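Local coordinates for protein methylocystis parvus OBBP MbnE (Methylocystis parvus OBBP, PDB 5ICQ) that probably binds methanobactin, a copper-chelating peptide, in the periplasm as the solute-binding partner of its uptake machinery, at residues 65-77 with 228-240. Sequence-based numbering, arbitrary orientation.
Sequences RLRVGLPGTFDSL and VVADVQAGARLLL. With SO4 (sulfate ion), chain B.
F74 and L77 press against the 228-233/237-240 beta-hairpin, an outer pair of strands in the four-stranded mixed sheet of this family 5 solute-binding protein. Strand 65-71 is the opposite edge of that sheet, separated from the hairpin by strand 262-268, and the chain after it curls back over the hairpin's turn. The packing is tight there. The F74 ring lies with one face over the turn, G235 N standing 3.4 Å above its plane and offset toward the rim, while CG2 of V232 meets the ring edge, 3.8 Å from F74 CE2. A chi1 of 73°, which sets CG between backbone N and carbonyl carbon, swings the ring over the turn; F74 CZ ends 3.5 Å from R237 O, beside the classic bulge in which A236 N and R237 N both bond to Q233 O. Y267 of the intervening strand meets the same ring at about 45°. Cutting F74 back to an alanine is likely to take the ring face from the G235 peptide and leave V232 CG2 with only L77 beside it from the 65-77 segment, opening a gap under the turn. L77 continues the apolar layer, its CD1 tip to tip with V229 CG1 and its CD2 4.1 Å from L238 CD1.

The far end is looser and polar. R65 and R237 come close there, and a sulfate, probably from the crystallisation liquor, bonds to both; E262 pairs with R65, while R237 is held by D264 and, within the hairpin, by D231 OD2. The L239 methyl CD1 lies over the centre of the R65 guanidinium, and the two guanidinium planes stand 66° apart. Sulfate O4 joins them, taking bonds from R65 NH1 and NH2 and, at 3.1 Å, from R237 NH2.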
ATOM      1  N   ARG A  65      14.826 -25.761  -0.332  1.00 15.32           N
ATOM      2  CA  ARG A  65      14.188 -25.039   0.759  1.00 16.76           C
ATOM      3  C   ARG A  65      14.596 -23.574   0.709  1.00 19.37           C
ATOM      4  O   ARG A  65      15.791 -23.261   0.693  1.00 18.93           O
ATOM      5  CB  ARG A  65      14.573 -25.637   2.114  1.00 14.87           C
ATOM      6  CG  ARG A  65      14.125 -24.795   3.317  1.00 18.81           C
ATOM      7  CD  ARG A  65      14.458 -25.461   4.668  1.00 25.21           C
ATOM      8  NE  ARG A  65      13.719 -26.707   4.871  1.00 26.42           N
ATOM      9  CZ  ARG A  65      13.539 -27.287   6.054  1.00 32.77           C
ATOM     10  NH1 ARG A  65      14.039 -26.725   7.148  1.00 24.60           N
ATOM     11  NH2 ARG A  65      12.853 -28.426   6.150  1.00 29.33           N
ATOM     12  N   LEU A  66      13.612 -22.679   0.691  1.00 11.96           N
ATOM     13  CA  LEU A  66      13.885 -21.250   0.842  1.00 13.03           C
ATOM     14  C   LEU A  66      13.811 -20.882   2.317  1.00 17.31           C
ATOM     15  O   LEU A  66      12.839 -21.224   2.993  1.00 14.50           O
ATOM     16  CB  LEU A  66      12.883 -20.406   0.054  1.00  9.68           C
ATOM     17  CG  LEU A  66      12.948 -18.880   0.224  1.00  9.76           C
ATOM     18  CD1 LEU A  66      14.246 -18.305  -0.379  1.00 10.87           C
ATOM     19  CD2 LEU A  66      11.715 -18.229  -0.408  1.00 11.83           C
ATOM     20  N   ARG A  67      14.831 -20.183   2.814  1.00 12.77           N
ATOM     21  CA  ARG A  67      14.833 -19.697   4.187  1.00 11.95           C
ATOM     22  C   ARG A  67      14.547 -18.204   4.155  1.00 16.18           C
ATOM     23  O   ARG A  67      15.367 -17.415   3.662  1.00 13.29           O
ATOM     24  CB  ARG A  67      16.153 -19.989   4.897  1.00 16.79           C
ATOM     25  CG  ARG A  67      16.381 -21.467   5.227  1.00 22.17           C
ATOM     26  CD  ARG A  67      17.089 -22.172   4.088  1.00 25.92           C
ATOM     27  NE  ARG A  67      18.228 -21.387   3.626  1.00 25.69           N
ATOM     28  CZ  ARG A  67      19.418 -21.367   4.213  1.00 30.66           C
ATOM     29  NH1 ARG A  67      19.648 -22.112   5.289  1.00 31.86           N
ATOM     30  NH2 ARG A  67      20.383 -20.603   3.714  1.00 29.40           N
ATOM     31  N   VAL A  68      13.384 -17.839   4.692  1.00 10.46           N
ATOM     32  CA  VAL A  68      12.869 -16.477   4.746  1.00 12.35           C
ATOM     33  C   VAL A  68      12.959 -15.987   6.185  1.00 12.74           C
ATOM     34  O   VAL A  68      12.679 -16.743   7.124  1.00 17.88           O
ATOM     35  CB  VAL A  68      11.407 -16.448   4.248  1.00 21.72           C
ATOM     36  CG1 VAL A  68      10.727 -15.143   4.604  1.00 24.59           C
ATOM     37  CG2 VAL A  68      11.356 -16.695   2.749  1.00 22.87           C
ATOM     38  N   GLY A  69      13.369 -14.735   6.359  1.00 12.33           N
ATOM     39  CA  GLY A  69      13.457 -14.149   7.685  1.00 10.90           C
ATOM     40  C   GLY A  69      12.614 -12.895   7.815  1.00 13.99           C
ATOM     41  O   GLY A  69      12.652 -12.010   6.952  1.00 17.80           O
ATOM     42  N   LEU A  70      11.860 -12.800   8.901  1.00 17.72           N
ATOM     43  CA  LEU A  70      10.939 -11.702   9.127  1.00 12.32           C
ATOM     44  C   LEU A  70      11.153 -11.127  10.517  1.00 14.25           C
ATOM     45  O   LEU A  70      11.484 -11.861  11.453  1.00 16.53           O
ATOM     46  CB  LEU A  70       9.482 -12.175   8.994  1.00 15.18           C
ATOM     47  CG  LEU A  70       9.046 -12.583   7.590  1.00 25.35           C
ATOM     48  CD1 LEU A  70       7.687 -13.279   7.620  1.00 26.43           C
ATOM     49  CD2 LEU A  70       9.019 -11.350   6.680  1.00 23.41           C
ATOM     50  N   PRO A  71      10.969  -9.820  10.684  1.00 19.31           N
ATOM     51  CA  PRO A  71      11.086  -9.229  12.018  1.00 22.90           C
ATOM     52  C   PRO A  71       9.801  -9.416  12.808  1.00 25.88           C
ATOM     53  O   PRO A  71       8.710  -9.549  12.250  1.00 30.02           O
ATOM     54  CB  PRO A  71      11.341  -7.748  11.716  1.00 28.02           C
ATOM     55  CG  PRO A  71      10.555  -7.512  10.467  1.00 31.55           C
ATOM     56  CD  PRO A  71      10.593  -8.818   9.674  1.00 28.77           C
ATOM     57  N   GLY A  72       9.941  -9.430  14.129  1.00 26.83           N
ATOM     58  CA  GLY A  72       8.764  -9.496  14.974  1.00 24.35           C
ATOM     59  C   GLY A  72       8.378 -10.904  15.369  1.00 22.72           C
ATOM     60  O   GLY A  72       9.246 -11.755  15.599  1.00 21.16           O
ATOM     61  N   THR A  73       7.077 -11.168  15.462  1.00 22.16           N
ATOM     62  CA  THR A  73       6.606 -12.453  15.956  1.00 25.06           C
ATOM     63  C   THR A  73       5.233 -12.737  15.359  1.00 17.38           C
ATOM     64  O   THR A  73       4.689 -11.939  14.595  1.00 16.85           O
ATOM     65  CB  THR A  73       6.563 -12.466  17.488  1.00 25.95           C
ATOM     66  OG1 THR A  73       6.304 -13.798  17.950  1.00 30.54           O
ATOM     67  CG2 THR A  73       5.475 -11.532  17.998  1.00 27.03           C
ATOM     68  N   PHE A  74       4.674 -13.891  15.716  1.00 19.14           N
ATOM     69  CA  PHE A  74       3.325 -14.242  15.297  1.00 19.57           C
ATOM     70  C   PHE A  74       2.745 -15.210  16.314  1.00 19.32           C
ATOM     71  O   PHE A  74       3.475 -15.933  16.998  1.00 21.21           O
ATOM     72  CB  PHE A  74       3.308 -14.873  13.892  1.00 18.53           C
ATOM     73  CG  PHE A  74       3.835 -16.280  13.855  1.00 21.94           C
ATOM     74  CD1 PHE A  74       5.201 -16.520  13.818  1.00 17.20           C
ATOM     75  CD2 PHE A  74       2.968 -17.364  13.863  1.00 18.59           C
ATOM     76  CE1 PHE A  74       5.700 -17.814  13.783  1.00 17.08           C
ATOM     77  CE2 PHE A  74       3.460 -18.664  13.834  1.00 19.63           C
ATOM     78  CZ  PHE A  74       4.827 -18.887  13.788  1.00 19.99           C
ATOM     79  N   ASP A  75       1.410 -15.240  16.391  1.00 19.13           N
ATOM     80  CA  ASP A  75       0.748 -16.212  17.256  1.00 20.13           C
ATOM     81  C   ASP A  75      -0.510 -16.810  16.633  1.00 22.30           C
ATOM     82  O   ASP A  75      -1.309 -17.423  17.356  1.00 19.03           O
ATOM     83  CB  ASP A  75       0.389 -15.574  18.604  1.00 27.62           C
ATOM     84  CG  ASP A  75      -0.467 -14.337  18.450  1.00 33.96           C
ATOM     85  OD1 ASP A  75      -0.894 -14.051  17.316  1.00 33.50           O
ATOM     86  OD2 ASP A  75      -0.725 -13.654  19.463  1.00 50.18           O
ATOM     87  N   SER A  76      -0.711 -16.662  15.326  1.00 15.86           N
ATOM     88  CA  SER A  76      -1.923 -17.146  14.685  1.00 16.59           C
ATOM     89  C   SER A  76      -1.623 -17.489  13.236  1.00 17.22           C
ATOM     90  O   SER A  76      -0.759 -16.874  12.604  1.00 12.84           O
ATOM     91  CB  SER A  76      -3.038 -16.101  14.738  1.00 19.85           C
ATOM     92  OG  SER A  76      -4.231 -16.600  14.154  1.00 22.01           O
ATOM     93  N   LEU A  77      -2.351 -18.477  12.716  1.00 12.41           N
ATOM     94  CA  LEU A  77      -2.283 -18.824  11.302  1.00 14.02           C
ATOM     95  C   LEU A  77      -3.548 -18.406  10.559  1.00 19.02           C
ATOM     96  O   LEU A  77      -3.843 -18.944   9.485  1.00 15.79           O
ATOM     97  CB  LEU A  77      -2.019 -20.322  11.137  1.00 14.23           C
ATOM     98  CG  LEU A  77      -0.717 -20.788  11.780  1.00 18.55           C
ATOM     99  CD1 LEU A  77      -0.479 -22.280  11.565  1.00 15.61           C
ATOM    100  CD2 LEU A  77       0.458 -19.969  11.249  1.00 17.28           C
ATOM    101  N   VAL A 228       1.199 -26.673   1.820  1.00  7.49           N
ATOM    102  CA  VAL A 228       0.494 -26.943   3.066  1.00  6.37           C
ATOM    103  C   VAL A 228       1.383 -26.533   4.230  1.00 12.71           C
ATOM    104  O   VAL A 228       2.613 -26.426   4.111  1.00 10.34           O
ATOM    105  CB  VAL A 228       0.086 -28.424   3.197  1.00 14.53           C
ATOM    106  CG1 VAL A 228      -0.701 -28.863   1.978  1.00 12.43           C
ATOM    107  CG2 VAL A 228       1.321 -29.304   3.398  1.00 17.29           C
ATOM    108  N   VAL A 229       0.747 -26.294   5.373  1.00 11.02           N
ATOM    109  CA  VAL A 229       1.471 -25.949   6.592  1.00 17.65           C
ATOM    110  C   VAL A 229       1.977 -27.245   7.216  1.00 20.79           C
ATOM    111  O   VAL A 229       1.188 -28.081   7.663  1.00 15.78           O
ATOM    112  CB  VAL A 229       0.595 -25.163   7.569  1.00 12.14           C
ATOM    113  CG1 VAL A 229       1.361 -24.909   8.860  1.00 19.32           C
ATOM    114  CG2 VAL A 229       0.171 -23.852   6.946  1.00 13.29           C
ATOM    115  N   ALA A 230       3.297 -27.423   7.220  1.00 13.51           N
ATOM    116  CA  ALA A 230       3.934 -28.655   7.658  1.00 16.47           C
ATOM    117  C   ALA A 230       4.397 -28.613   9.103  1.00 19.96           C
ATOM    118  O   ALA A 230       4.396 -29.650   9.773  1.00 20.28           O
ATOM    119  CB  ALA A 230       5.133 -28.974   6.762  1.00 17.73           C
ATOM    120  N   ASP A 231       4.786 -27.447   9.604  1.00 14.09           N
ATOM    121  CA  ASP A 231       5.225 -27.339  10.988  1.00 20.53           C
ATOM    122  C   ASP A 231       5.047 -25.897  11.430  1.00 18.42           C
ATOM    123  O   ASP A 231       5.201 -24.971  10.632  1.00 18.32           O
ATOM    124  CB  ASP A 231       6.687 -27.766  11.159  1.00 27.81           C
ATOM    125  CG  ASP A 231       7.108 -27.830  12.622  1.00 33.13           C
ATOM    126  OD1 ASP A 231       6.425 -28.522  13.403  1.00 28.75           O
ATOM    127  OD2 ASP A 231       8.100 -27.168  12.995  1.00 25.97           O
ATOM    128  N   VAL A 232       4.706 -25.710  12.700  1.00 14.74           N
ATOM    129  CA  VAL A 232       4.583 -24.365  13.247  1.00 15.05           C
ATOM    130  C   VAL A 232       5.113 -24.362  14.671  1.00 27.14           C
ATOM    131  O   VAL A 232       4.779 -25.242  15.474  1.00 20.93           O
ATOM    132  CB  VAL A 232       3.131 -23.840  13.201  1.00 21.46           C
ATOM    133  CG1 VAL A 232       2.190 -24.820  13.843  1.00 23.12           C
ATOM    134  CG2 VAL A 232       3.030 -22.470  13.886  1.00 25.02           C
ATOM    135  N   GLN A 233       5.954 -23.381  14.975  1.00 20.94           N
ATOM    136  CA  GLN A 233       6.427 -23.126  16.330  1.00 24.38           C
ATOM    137  C   GLN A 233       6.134 -21.662  16.608  1.00 24.48           C
ATOM    138  O   GLN A 233       6.793 -20.785  16.039  1.00 17.31           O
ATOM    139  CB  GLN A 233       7.915 -23.444  16.456  1.00 23.19           C
ATOM    140  CG  GLN A 233       8.232 -24.894  16.153  1.00 33.83           C
ATOM    141  CD  GLN A 233       9.648 -25.093  15.665  1.00 47.88           C
ATOM    142  OE1 GLN A 233      10.546 -24.305  15.979  1.00 51.60           O
ATOM    143  NE2 GLN A 233       9.858 -26.152  14.892  1.00 52.06           N
ATOM    144  N   ALA A 234       5.115 -21.402  17.434  1.00 19.06           N
ATOM    145  CA  ALA A 234       4.602 -20.047  17.630  1.00 23.75           C
ATOM    146  C   ALA A 234       5.724 -19.055  17.902  1.00 23.13           C
ATOM    147  O   ALA A 234       6.621 -19.314  18.709  1.00 25.02           O
ATOM    148  CB  ALA A 234       3.600 -20.027  18.788  1.00 33.03           C
ATOM    149  N   GLY A 235       5.672 -17.919  17.208  1.00 25.76           N
ATOM    150  CA  GLY A 235       6.660 -16.871  17.356  1.00 29.17           C
ATOM    151  C   GLY A 235       8.048 -17.210  16.871  1.00 25.66           C
ATOM    152  O   GLY A 235       8.961 -16.393  17.037  1.00 31.27           O
ATOM    153  N   ALA A 236       8.245 -18.385  16.277  1.00 19.90           N
ATOM    154  CA  ALA A 236       9.577 -18.835  15.895  1.00 17.96           C
ATOM    155  C   ALA A 236       9.651 -19.170  14.413  1.00 24.62           C
ATOM    156  O   ALA A 236      10.469 -18.580  13.698  1.00 18.10           O
ATOM    157  CB  ALA A 236       9.996 -20.043  16.739  1.00 25.79           C
ATOM    158  N   ARG A 237       8.826 -20.096  13.927  1.00 18.26           N
ATOM    159  CA  ARG A 237       8.950 -20.495  12.532  1.00 16.29           C
ATOM    160  C   ARG A 237       7.628 -21.050  12.027  1.00 18.77           C
ATOM    161  O   ARG A 237       6.829 -21.599  12.789  1.00 15.87           O
ATOM    162  CB  ARG A 237      10.076 -21.521  12.328  1.00 19.76           C
ATOM    163  CG  ARG A 237       9.847 -22.888  12.946  1.00 25.92           C
ATOM    164  CD  ARG A 237       9.354 -23.906  11.912  1.00 31.06           C
ATOM    165  NE  ARG A 237      10.400 -24.266  10.960  1.00 34.65           N
ATOM    166  CZ  ARG A 237      10.900 -25.489  10.812  1.00 31.40           C
ATOM    167  NH1 ARG A 237      10.449 -26.502  11.546  1.00 32.43           N
ATOM    168  NH2 ARG A 237      11.845 -25.703   9.911  1.00 26.55           N
ATOM    169  N   LEU A 238       7.415 -20.874  10.726  1.00 13.76           N
ATOM    170  CA  LEU A 238       6.331 -21.507   9.985  1.00 12.79           C
ATOM    171  C   LEU A 238       6.969 -22.224   8.805  1.00 16.24           C
ATOM    172  O   LEU A 238       7.691 -21.598   8.023  1.00 17.50           O
ATOM    173  CB  LEU A 238       5.317 -20.462   9.516  1.00 10.78           C
ATOM    174  CG  LEU A 238       4.233 -20.948   8.556  1.00 17.61           C
ATOM    175  CD1 LEU A 238       3.381 -21.997   9.249  1.00 18.74           C
ATOM    176  CD2 LEU A 238       3.374 -19.776   8.055  1.00 16.39           C
ATOM    177  N   LEU A 239       6.759 -23.532   8.703  1.00 13.98           N
ATOM    178  CA  LEU A 239       7.321 -24.323   7.613  1.00 14.07           C
ATOM    179  C   LEU A 239       6.215 -24.720   6.644  1.00 16.61           C
ATOM    180  O   LEU A 239       5.241 -25.380   7.032  1.00 14.80           O
ATOM    181  CB  LEU A 239       8.040 -25.569   8.129  1.00 15.53           C
ATOM    182  CG  LEU A 239       8.640 -26.463   7.027  1.00 16.26           C
ATOM    183  CD1 LEU A 239       9.792 -25.767   6.297  1.00 15.89           C
ATOM    184  CD2 LEU A 239       9.090 -27.815   7.584  1.00 20.52           C
ATOM    185  N   LEU A 240       6.375 -24.320   5.391  1.00 11.37           N
ATOM    186  CA  LEU A 240       5.477 -24.691   4.310  1.00  8.86           C
ATOM    187  C   LEU A 240       6.138 -25.765   3.463  1.00 12.35           C
ATOM    188  O   LEU A 240       7.337 -25.701   3.195  1.00 11.38           O
ATOM    189  CB  LEU A 240       5.156 -23.484   3.430  1.00  9.91           C
ATOM    190  CG  LEU A 240       4.605 -22.266   4.158  1.00 12.81           C
ATOM    191  CD1 LEU A 240       4.266 -21.182   3.150  1.00 12.39           C
ATOM    192  CD2 LEU A 240       3.386 -22.663   4.988  1.00 14.71           C
TER
HETATM  193  S   SO4 B 701      13.133 -29.135   9.972  1.00 58.90           S
HETATM  194  O1  SO4 B 701      11.917 -29.896  10.233  1.00 56.57           O
HETATM  195  O2  SO4 B 701      13.434 -28.247  11.089  1.00 60.88           O
HETATM  196  O3  SO4 B 701      14.263 -30.041   9.779  1.00 63.84           O
HETATM  197  O4  SO4 B 701      12.927 -28.349   8.765  1.00 72.58           O
HETATM  198  O   HOH W   1       9.800 -13.494  17.450  1.00 35.01           O